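Local coordinates for cysteine-rich repeat secretory protein 15 (Arabidopsis thaliana, PDB 6GRF) that probably modulates cell-to-cell trafficking at plasmodesmata, as a membrane protein whose tandem DUF26 domains are thought to face outside the cell, at residues 137-149 with 158-170. Sequence-based numbering, arbitrary orientation.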
ATOM      1  N   ASP A 137     -18.991  11.524  20.761  1.00 38.55           N
ATOM      2  CA  ASP A 137     -18.974  12.368  19.580  1.00 37.84           C
ATOM      3  C   ASP A 137     -17.776  12.012  18.684  1.00 36.12           C
ATOM      4  O   ASP A 137     -17.905  11.969  17.467  1.00 34.10           O
ATOM      5  CB  ASP A 137     -18.951  13.850  19.957  1.00 40.05           C
ATOM      6  CG  ASP A 137     -19.046  14.761  18.746  1.00 41.06           C
ATOM      7  OD1 ASP A 137     -20.090  14.713  18.053  1.00 41.35           O
ATOM      8  OD2 ASP A 137     -18.052  15.473  18.474  1.00 43.37           O
ATOM      9  N   PHE A 138     -16.610  11.781  19.295  1.00 35.94           N
ATOM     10  CA  PHE A 138     -15.425  11.383  18.562  1.00 35.26           C
ATOM     11  C   PHE A 138     -15.705  10.126  17.730  1.00 34.84           C
ATOM     12  O   PHE A 138     -15.317  10.048  16.568  1.00 33.78           O
ATOM     13  CB  PHE A 138     -14.258  11.100  19.507  1.00 36.13           C
ATOM     14  CG  PHE A 138     -13.026  10.650  18.772  1.00 35.47           C
ATOM     15  CD1 PHE A 138     -12.260  11.561  18.060  1.00 35.09           C
ATOM     16  CD2 PHE A 138     -12.671   9.308  18.736  1.00 35.51           C
ATOM     17  CE1 PHE A 138     -11.134  11.143  17.368  1.00 34.46           C
ATOM     18  CE2 PHE A 138     -11.548   8.894  18.033  1.00 34.51           C
ATOM     19  CZ  PHE A 138     -10.790   9.813  17.346  1.00 33.86           C
ATOM     20  N   PHE A 139     -16.373   9.144  18.341  1.00 35.63           N
ATOM     21  CA  PHE A 139     -16.593   7.850  17.719  1.00 35.74           C
ATOM     22  C   PHE A 139     -17.659   7.956  16.623  1.00 35.11           C
ATOM     23  O   PHE A 139     -17.566   7.279  15.614  1.00 33.03           O
ATOM     24  CB  PHE A 139     -16.866   6.798  18.798  1.00 37.39           C
ATOM     25  CG  PHE A 139     -15.613   6.472  19.568  1.00 38.60           C
ATOM     26  CD1 PHE A 139     -14.506   5.946  18.920  1.00 38.89           C
ATOM     27  CD2 PHE A 139     -15.510   6.759  20.916  1.00 40.77           C
ATOM     28  CE1 PHE A 139     -13.334   5.682  19.611  1.00 39.90           C
ATOM     29  CE2 PHE A 139     -14.336   6.501  21.607  1.00 42.12           C
ATOM     30  CZ  PHE A 139     -13.251   5.960  20.955  1.00 41.60           C
ATOM     31  N   LYS A 140     -18.652   8.824  16.807  1.00 35.56           N
ATOM     32  CA  LYS A 140     -19.652   9.024  15.788  1.00 35.96           C
ATOM     33  C   LYS A 140     -19.009   9.696  14.561  1.00 34.22           C
ATOM     34  O   LYS A 140     -19.344   9.369  13.423  1.00 33.16           O
ATOM     35  CB  LYS A 140     -20.832   9.844  16.322  1.00 38.42           C
ATOM     36  CG  LYS A 140     -22.010   9.906  15.357  1.00 40.50           C
ATOM     37  CD  LYS A 140     -23.271  10.557  15.912  1.00 43.88           C
ATOM     38  CE  LYS A 140     -24.552  10.042  15.274  1.00 45.80           C
ATOM     39  NZ  LYS A 140     -24.429   9.857  13.803  1.00 45.58           N
ATOM     40  N   ARG A 141     -18.092  10.638  14.798  1.00 33.72           N
ATOM     41  CA  ARG A 141     -17.424  11.354  13.716  1.00 33.28           C
ATOM     42  C   ARG A 141     -16.476  10.390  12.988  1.00 32.10           C
ATOM     43  O   ARG A 141     -16.355  10.434  11.781  1.00 30.13           O
ATOM     44  CB  ARG A 141     -16.650  12.567  14.233  1.00 34.79           C
ATOM     45  CG  ARG A 141     -17.495  13.591  14.984  1.00 36.92           C
ATOM     46  CD  ARG A 141     -18.109  14.647  14.095  1.00 38.06           C
ATOM     47  NE  ARG A 141     -18.762  15.733  14.830  1.00 40.38           N
ATOM     48  CZ  ARG A 141     -19.534  16.644  14.251  1.00 41.28           C
ATOM     49  NH1 ARG A 141     -19.605  16.693  12.932  1.00 41.50           N
ATOM     50  NH2 ARG A 141     -20.240  17.485  14.983  1.00 43.29           N
ATOM     51  N   ARG A 142     -15.810   9.522  13.745  1.00 31.61           N
ATOM     52  CA  ARG A 142     -14.961   8.517  13.152  1.00 31.44           C
ATOM     53  C   ARG A 142     -15.799   7.629  12.226  1.00 30.73           C
ATOM     54  O   ARG A 142     -15.406   7.392  11.103  1.00 29.44           O
ATOM     55  CB  ARG A 142     -14.271   7.686  14.237  1.00 32.13           C
ATOM     56  CG  ARG A 142     -13.247   6.698  13.692  1.00 31.86           C
ATOM     57  CD  ARG A 142     -13.547   5.290  14.168  1.00 32.96           C
ATOM     58  NE  ARG A 142     -12.831   4.974  15.380  1.00 34.32           N
ATOM     59  CZ  ARG A 142     -13.012   3.891  16.120  1.00 35.61           C
ATOM     60  NH1 ARG A 142     -14.222   3.413  16.354  1.00 35.21           N
ATOM     61  NH2 ARG A 142     -11.949   3.295  16.628  1.00 37.29           N
ATOM     62  N   ASP A 143     -16.939   7.138  12.724  1.00 31.41           N
ATOM     63  CA  ASP A 143     -17.861   6.337  11.937  1.00 32.94           C
ATOM     64  C   ASP A 143     -18.236   7.057  10.636  1.00 32.43           C
ATOM     65  O   ASP A 143     -18.205   6.438   9.579  1.00 32.06           O
ATOM     66  CB  ASP A 143     -19.114   5.952  12.721  1.00 34.96           C
ATOM     67  CG  ASP A 143     -18.921   4.715  13.582  1.00 37.73           C
ATOM     68  OD1 ASP A 143     -17.824   4.105  13.498  1.00 39.19           O
ATOM     69  OD2 ASP A 143     -19.859   4.374  14.347  1.00 40.33           O
ATOM     70  N   ASP A 144     -18.585   8.348  10.706  1.00 32.12           N
ATOM     71  CA  ASP A 144     -18.947   9.096   9.492  1.00 32.41           C
ATOM     72  C   ASP A 144     -17.755   9.159   8.518  1.00 30.29           C
ATOM     73  O   ASP A 144     -17.926   9.037   7.314  1.00 29.88           O
ATOM     74  CB  ASP A 144     -19.429  10.514   9.800  1.00 34.54           C
ATOM     75  CG  ASP A 144     -20.663  10.581  10.681  1.00 37.07           C
ATOM     76  OD1 ASP A 144     -21.514   9.679  10.594  1.00 38.73           O
ATOM     77  OD2 ASP A 144     -20.767  11.555  11.440  1.00 41.47           O
ATOM     78  N   VAL A 145     -16.551   9.375   9.044  1.00 28.77           N
ATOM     79  CA  VAL A 145     -15.351   9.494   8.224  1.00 28.42           C
ATOM     80  C   VAL A 145     -15.062   8.152   7.526  1.00 27.24           C
ATOM     81  O   VAL A 145     -14.849   8.125   6.319  1.00 26.52           O
ATOM     82  CB  VAL A 145     -14.165   9.985   9.073  1.00 28.77           C
ATOM     83  CG1 VAL A 145     -12.819   9.649   8.461  1.00 28.93           C
ATOM     84  CG2 VAL A 145     -14.274  11.475   9.325  1.00 29.81           C
ATOM     85  N   LEU A 146     -15.085   7.059   8.293  1.00 27.06           N
ATOM     86  CA  LEU A 146     -14.762   5.724   7.791  1.00 27.74           C
ATOM     87  C   LEU A 146     -15.820   5.280   6.781  1.00 28.08           C
ATOM     88  O   LEU A 146     -15.497   4.613   5.804  1.00 27.70           O
ATOM     89  CB  LEU A 146     -14.661   4.738   8.960  1.00 28.09           C
ATOM     90  CG  LEU A 146     -13.441   4.906   9.863  1.00 28.04           C
ATOM     91  CD1 LEU A 146     -13.401   3.809  10.905  1.00 29.18           C
ATOM     92  CD2 LEU A 146     -12.147   4.918   9.065  1.00 28.06           C
ATOM     93  N   SER A 147     -17.073   5.683   7.006  1.00 28.97           N
ATOM     94  CA  SER A 147     -18.142   5.357   6.086  1.00 29.90           C
ATOM     95  C   SER A 147     -17.922   6.049   4.728  1.00 30.18           C
ATOM     96  O   SER A 147     -18.208   5.481   3.666  1.00 30.98           O
ATOM     97  CB  SER A 147     -19.476   5.705   6.663  1.00 30.73           C
ATOM     98  OG  SER A 147     -20.459   5.628   5.647  1.00 31.56           O
ATOM     99  N   ASP A 148     -17.430   7.287   4.764  1.00 30.09           N
ATOM    100  CA  ASP A 148     -17.166   8.051   3.562  1.00 30.11           C
ATOM    101  C   ASP A 148     -15.964   7.452   2.800  1.00 30.22           C
ATOM    102  O   ASP A 148     -16.012   7.362   1.583  1.00 29.30           O
ATOM    103  CB  ASP A 148     -16.943   9.521   3.906  1.00 30.46           C
ATOM    104  CG  ASP A 148     -16.775  10.413   2.692  1.00 31.05           C
ATOM    105  OD1 ASP A 148     -17.373  10.111   1.639  1.00 32.16           O
ATOM    106  OD2 ASP A 148     -16.018  11.378   2.799  1.00 31.88           O
ATOM    107  N   LEU A 149     -14.908   7.061   3.525  1.00 29.94           N
ATOM    108  CA  LEU A 149     -13.691   6.441   2.952  1.00 30.25           C
ATOM    109  C   LEU A 149     -14.067   5.180   2.157  1.00 31.83           C
ATOM    110  O   LEU A 149     -13.568   4.973   1.039  1.00 30.23           O
ATOM    111  CB  LEU A 149     -12.689   6.093   4.063  1.00 28.86           C
ATOM    112  CG  LEU A 149     -12.025   7.257   4.803  1.00 28.69           C
ATOM    113  CD1 LEU A 149     -10.923   6.751   5.725  1.00 28.82           C
ATOM    114  CD2 LEU A 149     -11.462   8.313   3.869  1.00 28.28           C
ATOM    115  N   VAL A 158      -9.988  11.786   0.807  1.00 29.22           N
ATOM    116  CA  VAL A 158      -9.745  12.517   2.042  1.00 29.65           C
ATOM    117  C   VAL A 158     -11.118  12.791   2.660  1.00 30.13           C
ATOM    118  O   VAL A 158     -12.014  13.249   1.947  1.00 28.52           O
ATOM    119  CB  VAL A 158      -9.012  13.840   1.781  1.00 30.89           C
ATOM    120  CG1 VAL A 158      -9.024  14.724   3.014  1.00 31.97           C
ATOM    121  CG2 VAL A 158      -7.595  13.631   1.279  1.00 31.53           C
ATOM    122  N   SER A 159     -11.277  12.493   3.954  1.00 31.21           N
ATOM    123  CA  SER A 159     -12.543  12.731   4.631  1.00 33.44           C
ATOM    124  C   SER A 159     -12.333  13.396   6.000  1.00 33.86           C
ATOM    125  O   SER A 159     -11.328  13.194   6.647  1.00 32.53           O
ATOM    126  CB  SER A 159     -13.318  11.456   4.746  1.00 34.74           C
ATOM    127  OG  SER A 159     -14.649  11.744   5.153  1.00 38.36           O
ATOM    128  N   ARG A 160     -13.337  14.164   6.440  1.00 35.00           N
ATOM    129  CA  ARG A 160     -13.222  15.039   7.592  1.00 36.86           C
ATOM    130  C   ARG A 160     -14.625  15.221   8.192  1.00 35.04           C
ATOM    131  O   ARG A 160     -15.602  15.374   7.479  1.00 33.66           O
ATOM    132  CB  ARG A 160     -12.561  16.347   7.142  1.00 41.19           C
ATOM    133  CG  ARG A 160     -12.148  17.307   8.251  1.00 46.54           C
ATOM    134  CD  ARG A 160     -11.514  18.593   7.709  1.00 50.78           C
ATOM    135  NE  ARG A 160     -10.140  18.455   7.212  1.00 53.20           N
ATOM    136  CZ  ARG A 160      -9.793  18.102   5.965  1.00 55.99           C
ATOM    137  NH1 ARG A 160     -10.719  17.783   5.075  1.00 56.76           N
ATOM    138  NH2 ARG A 160      -8.517  18.069   5.603  1.00 56.04           N
ATOM    139  N   SER A 161     -14.717  15.109   9.511  1.00 33.48           N
ATOM    140  CA  SER A 161     -15.933  15.392  10.242  1.00 33.44           C
ATOM    141  C   SER A 161     -15.517  15.836  11.638  1.00 33.73           C
ATOM    142  O   SER A 161     -14.947  15.038  12.381  1.00 33.18           O
ATOM    143  CB  SER A 161     -16.834  14.185  10.282  1.00 32.86           C
ATOM    144  OG  SER A 161     -17.934  14.378  11.154  1.00 33.58           O
ATOM    145  N   GLY A 162     -15.763  17.114  11.953  1.00 34.52           N
ATOM    146  CA  GLY A 162     -15.246  17.723  13.154  1.00 35.32           C
ATOM    147  C   GLY A 162     -13.725  17.675  13.164  1.00 35.72           C
ATOM    148  O   GLY A 162     -13.065  18.046  12.168  1.00 35.79           O
ATOM    149  N   LEU A 163     -13.159  17.166  14.261  1.00 35.49           N
ATOM    150  CA  LEU A 163     -11.720  17.081  14.394  1.00 36.41           C
ATOM    151  C   LEU A 163     -11.208  15.697  13.953  1.00 35.16           C
ATOM    152  O   LEU A 163     -10.052  15.379  14.184  1.00 36.18           O
ATOM    153  CB  LEU A 163     -11.342  17.387  15.849  1.00 38.02           C
ATOM    154  CG  LEU A 163     -11.614  18.818  16.324  1.00 39.36           C
ATOM    155  CD1 LEU A 163     -11.024  19.048  17.710  1.00 40.83           C
ATOM    156  CD2 LEU A 163     -11.057  19.835  15.333  1.00 39.73           C
ATOM    157  N   VAL A 164     -12.048  14.885  13.306  1.00 33.65           N
ATOM    158  CA  VAL A 164     -11.619  13.584  12.814  1.00 33.27           C
ATOM    159  C   VAL A 164     -11.368  13.663  11.304  1.00 32.68           C
ATOM    160  O   VAL A 164     -12.246  14.084  10.562  1.00 32.33           O
ATOM    161  CB  VAL A 164     -12.643  12.484  13.134  1.00 33.48           C
ATOM    162  CG1 VAL A 164     -12.144  11.121  12.674  1.00 33.05           C
ATOM    163  CG2 VAL A 164     -13.003  12.466  14.616  1.00 34.67           C
ATOM    164  N   GLU A 165     -10.171  13.211  10.892  1.00 32.52           N
ATOM    165  CA  GLU A 165      -9.715  13.192   9.502  0.60 32.40           C
ATOM    166  C   GLU A 165      -9.360  11.751   9.129  1.00 31.07           C
ATOM    167  O   GLU A 165      -8.928  10.981   9.985  1.00 30.76           O
ATOM    168  CB  GLU A 165      -8.464  14.052   9.288  0.60 34.33           C
ATOM    169  CG  GLU A 165      -8.731  15.462   8.775  0.60 36.15           C
ATOM    170  CD  GLU A 165      -7.808  15.909   7.647  0.60 37.11           C
ATOM    171  OE1 GLU A 165      -7.792  15.239   6.595  0.60 37.44           O
ATOM    172  OE2 GLU A 165      -7.105  16.928   7.819  0.60 39.64           O
ATOM    173  N   GLY A 166      -9.531  11.420   7.846  1.00 29.58           N
ATOM    174  CA  GLY A 166      -9.246  10.102   7.311  1.00 28.79           C
ATOM    175  C   GLY A 166      -8.680  10.162   5.901  1.00 27.97           C
ATOM    176  O   GLY A 166      -8.868  11.125   5.194  1.00 27.78           O
ATOM    177  N   TYR A 167      -7.981   9.091   5.515  1.00 26.97           N
ATOM    178  CA  TYR A 167      -7.404   8.929   4.190  1.00 26.88           C
ATOM    179  C   TYR A 167      -7.480   7.442   3.836  1.00 25.79           C
ATOM    180  O   TYR A 167      -7.193   6.576   4.682  1.00 25.53           O
ATOM    181  CB  TYR A 167      -5.967   9.450   4.142  1.00 27.77           C
ATOM    182  CG  TYR A 167      -5.353   9.413   2.770  1.00 28.48           C
ATOM    183  CD1 TYR A 167      -4.816   8.241   2.256  1.00 28.77           C
ATOM    184  CD2 TYR A 167      -5.354  10.536   1.960  1.00 29.54           C
ATOM    185  CE1 TYR A 167      -4.285   8.189   0.978  1.00 29.18           C
ATOM    186  CE2 TYR A 167      -4.823  10.501   0.678  1.00 30.22           C
ATOM    187  CZ  TYR A 167      -4.277   9.326   0.194  1.00 29.73           C
ATOM    188  OH  TYR A 167      -3.746   9.277  -1.059  1.00 32.12           O
ATOM    189  N   ALA A 168      -7.950   7.161   2.625  1.00 25.55           N
ATOM    190  CA  ALA A 168      -7.938   5.807   2.077  1.00 26.53           C
ATOM    191  C   ALA A 168      -7.475   5.842   0.618  1.00 27.24           C
ATOM    192  O   ALA A 168      -7.694   6.816  -0.093  1.00 27.03           O
ATOM    193  CB  ALA A 168      -9.296   5.164   2.188  1.00 26.88           C
ATOM    194  N   GLN A 169      -6.833   4.745   0.212  1.00 28.08           N
ATOM    195  CA  GLN A 169      -6.232   4.593  -1.112  1.00 29.95           C
ATOM    196  C   GLN A 169      -6.422   3.129  -1.517  1.00 28.55           C
ATOM    197  O   GLN A 169      -6.159   2.237  -0.712  1.00 27.38           O
ATOM    198  CB  GLN A 169      -4.762   5.024  -1.041  1.00 32.55           C
ATOM    199  CG  GLN A 169      -3.893   4.654  -2.244  1.00 36.70           C
ATOM    200  CD  GLN A 169      -3.676   5.803  -3.199  1.00 40.29           C
ATOM    201  OE1 GLN A 169      -4.182   5.793  -4.324  1.00 47.62           O
ATOM    202  NE2 GLN A 169      -2.941   6.811  -2.763  1.00 40.86           N
ATOM    203  N   CYS A 170      -6.959   2.918  -2.726  1.00 28.71           N
ATOM    204  CA  CYS A 170      -6.942   1.612  -3.405  1.00 29.99           C
ATOM    205  C   CYS A 170      -5.786   1.557  -4.403  1.00 30.26           C
ATOM    206  O   CYS A 170      -5.572   2.513  -5.163  1.00 32.25           O
ATOM    207  CB  CYS A 170      -8.232   1.364  -4.167  1.00 30.75           C
ATOM    208  SG  CYS A 170      -9.580   0.859  -3.074  1.00 33.05           S
TER
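Val145 presses its two methyls into the backbone of the hairpin 158-170, CG2 at 3.5 Å from Val164 O, and CG1 at 3.8 Å from Gly166 CA, where the absence of a side chain lets the helix settle close to the strand. Leu149 fills the next position, its CB meeting Ala168 CB while CD2 reaches across to Ser159 CB. Toward the hairpin turn, the side chains of Val164 and Phe138 cross at about a right angle, and Val164 CG2 meets ring atoms CD1 and CE1, 3.6 Å from CE1; its other methyl, CG1, anti to the backbone N (chi1 -177°), is directed at Arg142 CA. Polar bonds line the outer strand. Ser159 OG donates to the anti lone pair of Asp148 OD2 at 2.7 Å, an oxygen that also forms a salt bridge with Lys157. The bend of Arg141 at chi2 (-89°) turns the edge of its guanidinium to Ser161 OG, with a nearly straight but weak NH1 bond of 3.4 Å, and Gly162 CA lies over one face; a long salt bridge joins Arg141 NE to Asp137 OD1 (3.6 Å). Helix 176-193 packs beside helix 136-149, completing the DUF26 fold: two helices on one face of a five-stranded antiparallel sheet, here at its edge hairpin.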